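PDB 2OLM: Arf-GAP domain and FG repeat-containing protein 1 from Homo sapiens, which contains an Arf GTPase-activating domain with a zinc finger, acts in vesicle docking or fusion during acrosome formation, and serves as a cofactor for HIV-1 Rev. Local coordinates for residues K14-M19 and G44-T49; S52-G57 and Q110-F115. All blocks are in the same frame, centred on the assembly; numbering follows the deposited sequence.

Contact 1: K14-M19 and G44-T49; sequences KMLRDM and GSFVCT. With ZN (zinc ion), chain B.
Phe46, projecting from strand 45-47, meets Leu16 and Met19 on the inward-turned side of helix 3-20, and all three side chains are buried. The interaction is apolar throughout. Met19 CB lies 4.0 Å from Phe46 CZ, approaching the far end of the ring obliquely. Leu16 comes to the ring edge, near its plane, with CD1 4.1 Å from Phe46 CE1. The phenyl group therefore covers most of the gap itself: the nearest CA atoms, those of Met19 and Phe46, are 9.5 Å apart. Phe46 holds CG anti to its carbonyl carbon (chi1 -65°), which sends the ring off the strand to the helix. In Leu16, CG stands anti to its own N (chi1 -178°), and chi2 (62°) then brings CD1 to the ring edge.

The polar bonds around the contact are made to residues beyond the two segments. Phe46 N is bonded to Asn85 OD1, and a G1 beta bulge, with Gly44 and Ser45 both facing Asn40, precedes Phe46 at the start of the strand. On the helix, Lys14 and Asp18 make reciprocal salt bridges with Asp18 and Lys14 of the second subunit, so charged side chains of the same short segment serve the dimer while Leu16 and Met19 serve the core.

Metal coordination follows directly on the strand: Cys48 SG binds the zinc ion at 2.3 Å and also caps a backbone N as helix 49-55 begins. The chemistry thus divides along segment 44-49 of this Arf-GAP zinc finger: thiolate coordination joins Cys48 to Cys28, Cys31 and Cys51 through the zinc ion, while two residues earlier dispersion forces hold the aromatic ring of Phe46 against helix 3-20.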
# COMPACT_ATOMS: atom_id res chain seq x y z
N LYS A 14 -5.92 0.67 2.39
CA LYS A 14 -5.87 1.68 3.44
C LYS A 14 -6.00 1.02 4.84
O LYS A 14 -5.23 1.31 5.79
CB LYS A 14 -6.96 2.73 3.20
CG LYS A 14 -7.00 3.82 4.28
CD LYS A 14 -8.19 4.80 4.14
CE LYS A 14 -8.25 5.73 5.36
NZ LYS A 14 -9.52 6.57 5.47
N MET A 15 -6.96 0.10 4.93
CA MET A 15 -7.18 -0.65 6.18
C MET A 15 -5.95 -1.48 6.56
O MET A 15 -5.56 -1.52 7.71
CB MET A 15 -8.41 -1.56 6.03
CG MET A 15 -9.71 -0.82 5.94
SD MET A 15 -11.08 -1.80 5.26
CE MET A 15 -11.72 -2.63 6.73
N LEU A 16 -5.33 -2.09 5.58
CA LEU A 16 -4.11 -2.87 5.77
C LEU A 16 -2.97 -2.02 6.31
O LEU A 16 -2.25 -2.39 7.26
CB LEU A 16 -3.74 -3.53 4.43
CG LEU A 16 -2.52 -4.41 4.43
CD1 LEU A 16 -2.73 -5.61 5.39
CD2 LEU A 16 -2.26 -4.89 2.99
N ARG A 17 -2.79 -0.84 5.72
CA ARG A 17 -1.71 0.05 6.16
C ARG A 17 -1.96 0.73 7.51
O ARG A 17 -1.00 1.09 8.22
CB ARG A 17 -1.44 1.06 5.06
CG ARG A 17 -0.92 0.44 3.77
CD ARG A 17 0.46 -0.19 3.93
NE ARG A 17 0.85 -0.92 2.72
CZ ARG A 17 1.89 -1.75 2.67
NH1 ARG A 17 2.62 -1.92 3.73
NH2 ARG A 17 2.18 -2.38 1.57
N ASP A 18 -3.23 0.87 7.89
CA ASP A 18 -3.57 1.22 9.26
C ASP A 18 -2.99 0.15 10.20
O ASP A 18 -2.38 0.47 11.21
CB ASP A 18 -5.08 1.36 9.43
CG ASP A 18 -5.48 1.79 10.83
OD1 ASP A 18 -5.44 3.01 11.13
OD2 ASP A 18 -5.84 0.89 11.64
N MET A 19 -3.14 -1.13 9.83
CA MET A 19 -2.66 -2.20 10.68
C MET A 19 -1.17 -2.34 10.64
O MET A 19 -0.54 -2.57 11.67
CB MET A 19 -3.28 -3.53 10.27
CG MET A 19 -4.72 -3.68 10.73
SD MET A 19 -5.44 -5.28 10.30
CE MET A 19 -5.88 -4.98 8.58
N GLY A 44 -3.49 -14.88 11.88
CA GLY A 44 -3.75 -13.44 11.86
C GLY A 44 -2.58 -12.57 12.25
O GLY A 44 -2.77 -11.55 12.92
N SER A 45 -1.37 -12.97 11.88
CA SER A 45 -0.13 -12.27 12.25
C SER A 45 0.53 -11.69 11.03
O SER A 45 0.19 -11.99 9.88
CB SER A 45 0.85 -13.22 12.95
OG SER A 45 1.19 -14.25 12.06
N PHE A 46 1.52 -10.84 11.29
CA PHE A 46 2.36 -10.20 10.27
C PHE A 46 3.76 -10.70 10.44
O PHE A 46 4.34 -10.57 11.53
CB PHE A 46 2.30 -8.65 10.42
CG PHE A 46 0.96 -8.08 10.16
CD1 PHE A 46 0.66 -7.51 8.94
CD2 PHE A 46 -0.04 -8.13 11.10
CE1 PHE A 46 -0.60 -7.01 8.66
CE2 PHE A 46 -1.29 -7.63 10.82
CZ PHE A 46 -1.56 -7.05 9.61
N VAL A 47 4.33 -11.32 9.38
CA VAL A 47 5.59 -12.06 9.47
C VAL A 47 6.54 -11.69 8.31
O VAL A 47 6.10 -11.20 7.29
CB VAL A 47 5.37 -13.61 9.47
CG1 VAL A 47 4.67 -14.00 10.76
CG2 VAL A 47 4.48 -14.04 8.28
N CYS A 48 7.81 -12.00 8.47
CA CYS A 48 8.84 -11.70 7.47
C CYS A 48 8.92 -12.87 6.47
O CYS A 48 8.26 -13.92 6.63
CB CYS A 48 10.19 -11.48 8.17
SG CYS A 48 11.05 -12.94 8.78
N THR A 49 9.72 -12.72 5.39
CA THR A 49 9.82 -13.74 4.40
C THR A 49 10.46 -15.02 4.86
O THR A 49 10.01 -16.12 4.52
CB THR A 49 10.56 -13.16 3.16
OG1 THR A 49 9.83 -11.99 2.73
CG2 THR A 49 10.70 -14.21 2.10
ZN ZN B . 10.57 -13.41 10.99

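Contact 2: S52-G57 and Q110-F115; sequences SGSLRG and QKVKEF
Ser54 packs on Val112 where helix 49-55 meets helix 109-121 of the Arf-GAP fold. Segment 52-57 follows the last zinc-binding cysteine and includes Arg56, the closing residue of the family's CX2CX16CX2CX4R signature; Arg56 itself turns elsewhere, with NH1 bonded to His62 O.

The conformations of three side chains define the contact. Ser54 has OG anti to its carbonyl carbon (chi1 -65°), and both side-chain atoms, CB and OG, lie against one methyl: Val112 CG1 is 3.5 Å from Ser54 OG and 3.7 Å from Ser54 CB. Val112 presents this branch because CG1 is anti to its backbone N (chi1 174°), whereas its CG2 stays 4.9 Å from Ser54 OG. A hydroxyl laid against a methyl is van der Waals contact, and the backbones come near here, Ser54 CA being 6.0 Å from Lys113 CA. Leu116 of the same helix as Val112 touches Ser54 and Leu55, and Phe106 from a loop packs on Val112.

At the outer margin Lys113 extends along its first three torsions and then bends at chi4 (-82°). Its NZ is bonded to Gln117 OE1 within its own helix, and its methylene chain is left to pass the end of the other segment, where Gly57 N is held by Ser54 O at 2.9 Å. The lysine meets Gly57 through carbon rather than nitrogen: CE of Lys113 is 3.3 Å from O of Gly57, while NZ of Lys113 stands 4.4 Å from the same oxygen.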
# COMPACT_ATOMS: atom_id res chain seq x y z
N SER A 52 8.07 -16.84 6.99
CA SER A 52 7.04 -17.39 6.11
C SER A 52 7.51 -18.70 5.46
O SER A 52 6.76 -19.68 5.38
CB SER A 52 6.66 -16.40 5.05
OG SER A 52 6.06 -15.24 5.57
N GLY A 53 8.76 -18.74 5.01
CA GLY A 53 9.28 -19.98 4.47
C GLY A 53 9.25 -21.13 5.48
O GLY A 53 8.90 -22.26 5.14
N SER A 54 9.61 -20.84 6.73
CA SER A 54 9.56 -21.86 7.78
C SER A 54 8.13 -22.29 8.17
O SER A 54 7.89 -23.47 8.43
CB SER A 54 10.32 -21.41 9.03
OG SER A 54 11.71 -21.28 8.69
N LEU A 55 7.21 -21.34 8.19
CA LEU A 55 5.79 -21.61 8.45
C LEU A 55 5.21 -22.55 7.42
O LEU A 55 4.29 -23.35 7.73
CB LEU A 55 5.02 -20.31 8.45
CG LEU A 55 5.19 -19.43 9.73
CD1 LEU A 55 4.75 -17.98 9.47
CD2 LEU A 55 4.45 -20.03 10.96
N ARG A 56 5.69 -22.46 6.18
CA ARG A 56 5.27 -23.41 5.13
C ARG A 56 5.83 -24.82 5.31
O ARG A 56 5.37 -25.77 4.65
CB ARG A 56 5.62 -22.90 3.72
CG ARG A 56 4.93 -21.63 3.38
CD ARG A 56 3.46 -21.75 3.35
NE ARG A 56 3.01 -22.80 2.45
CZ ARG A 56 1.75 -23.23 2.37
NH1 ARG A 56 0.77 -22.74 3.13
NH2 ARG A 56 1.47 -24.20 1.49
N GLY A 57 6.80 -24.96 6.18
CA GLY A 57 7.35 -26.29 6.50
C GLY A 57 6.63 -27.00 7.62
O GLY A 57 6.90 -28.17 7.90
N GLN A 110 16.31 -25.54 10.58
CA GLN A 110 15.89 -26.69 11.38
C GLN A 110 15.45 -26.27 12.80
O GLN A 110 14.46 -26.78 13.36
CB GLN A 110 17.01 -27.73 11.49
N LYS A 111 16.19 -25.33 13.36
CA LYS A 111 15.88 -24.86 14.69
C LYS A 111 14.62 -23.97 14.66
O LYS A 111 13.80 -24.04 15.61
CB LYS A 111 17.10 -24.15 15.30
CG LYS A 111 18.29 -25.09 15.48
CD LYS A 111 17.96 -26.28 16.34
N VAL A 112 14.45 -23.19 13.60
CA VAL A 112 13.27 -22.33 13.47
C VAL A 112 12.02 -23.24 13.35
O VAL A 112 11.02 -23.03 14.04
CB VAL A 112 13.37 -21.32 12.32
CG1 VAL A 112 12.08 -20.56 12.13
CG2 VAL A 112 14.53 -20.31 12.59
N LYS A 113 12.10 -24.29 12.54
CA LYS A 113 11.00 -25.27 12.47
C LYS A 113 10.58 -25.81 13.83
O LYS A 113 9.37 -25.82 14.15
CB LYS A 113 11.34 -26.44 11.53
CG LYS A 113 10.17 -27.46 11.42
CD LYS A 113 10.39 -28.45 10.30
CE LYS A 113 9.12 -29.28 10.09
NZ LYS A 113 9.05 -30.37 11.05
N GLU A 114 11.54 -26.30 14.61
CA GLU A 114 11.28 -26.91 15.90
C GLU A 114 10.61 -25.87 16.82
O GLU A 114 9.68 -26.20 17.55
CB GLU A 114 12.60 -27.40 16.55
N PHE A 115 11.09 -24.63 16.74
CA PHE A 115 10.52 -23.52 17.53
C PHE A 115 9.07 -23.23 17.15
O PHE A 115 8.19 -23.13 18.01
CB PHE A 115 11.36 -22.29 17.39
CG PHE A 115 10.72 -21.04 17.99
CD1 PHE A 115 10.61 -20.88 19.36
CD2 PHE A 115 10.25 -20.04 17.18
CE1 PHE A 115 10.03 -19.74 19.89
CE2 PHE A 115 9.65 -18.91 17.72
CZ PHE A 115 9.55 -18.77 19.09

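Contacts 1 and 2 lie on opposite sides of the chain's centre, 20 Å apart between their own centres, and follow one another along the chain. Strand 45-47 leads straight into helix 49-55, and packing bridges them: Val47 CG2 is 3.4 Å from Ser52 OG, and the same methyl is 4.1 Å from Leu55 CD1. Ser52 OG is also hydrogen-bonded to Cys48 O. The zinc site belongs to this junction, since Cys48 lies in contact 1 and Cys51 just before contact 2. Only contact 1 supplies a ligand; in contact 2 the side chain of Val112 comes within about 7 Å of the metal without binding it.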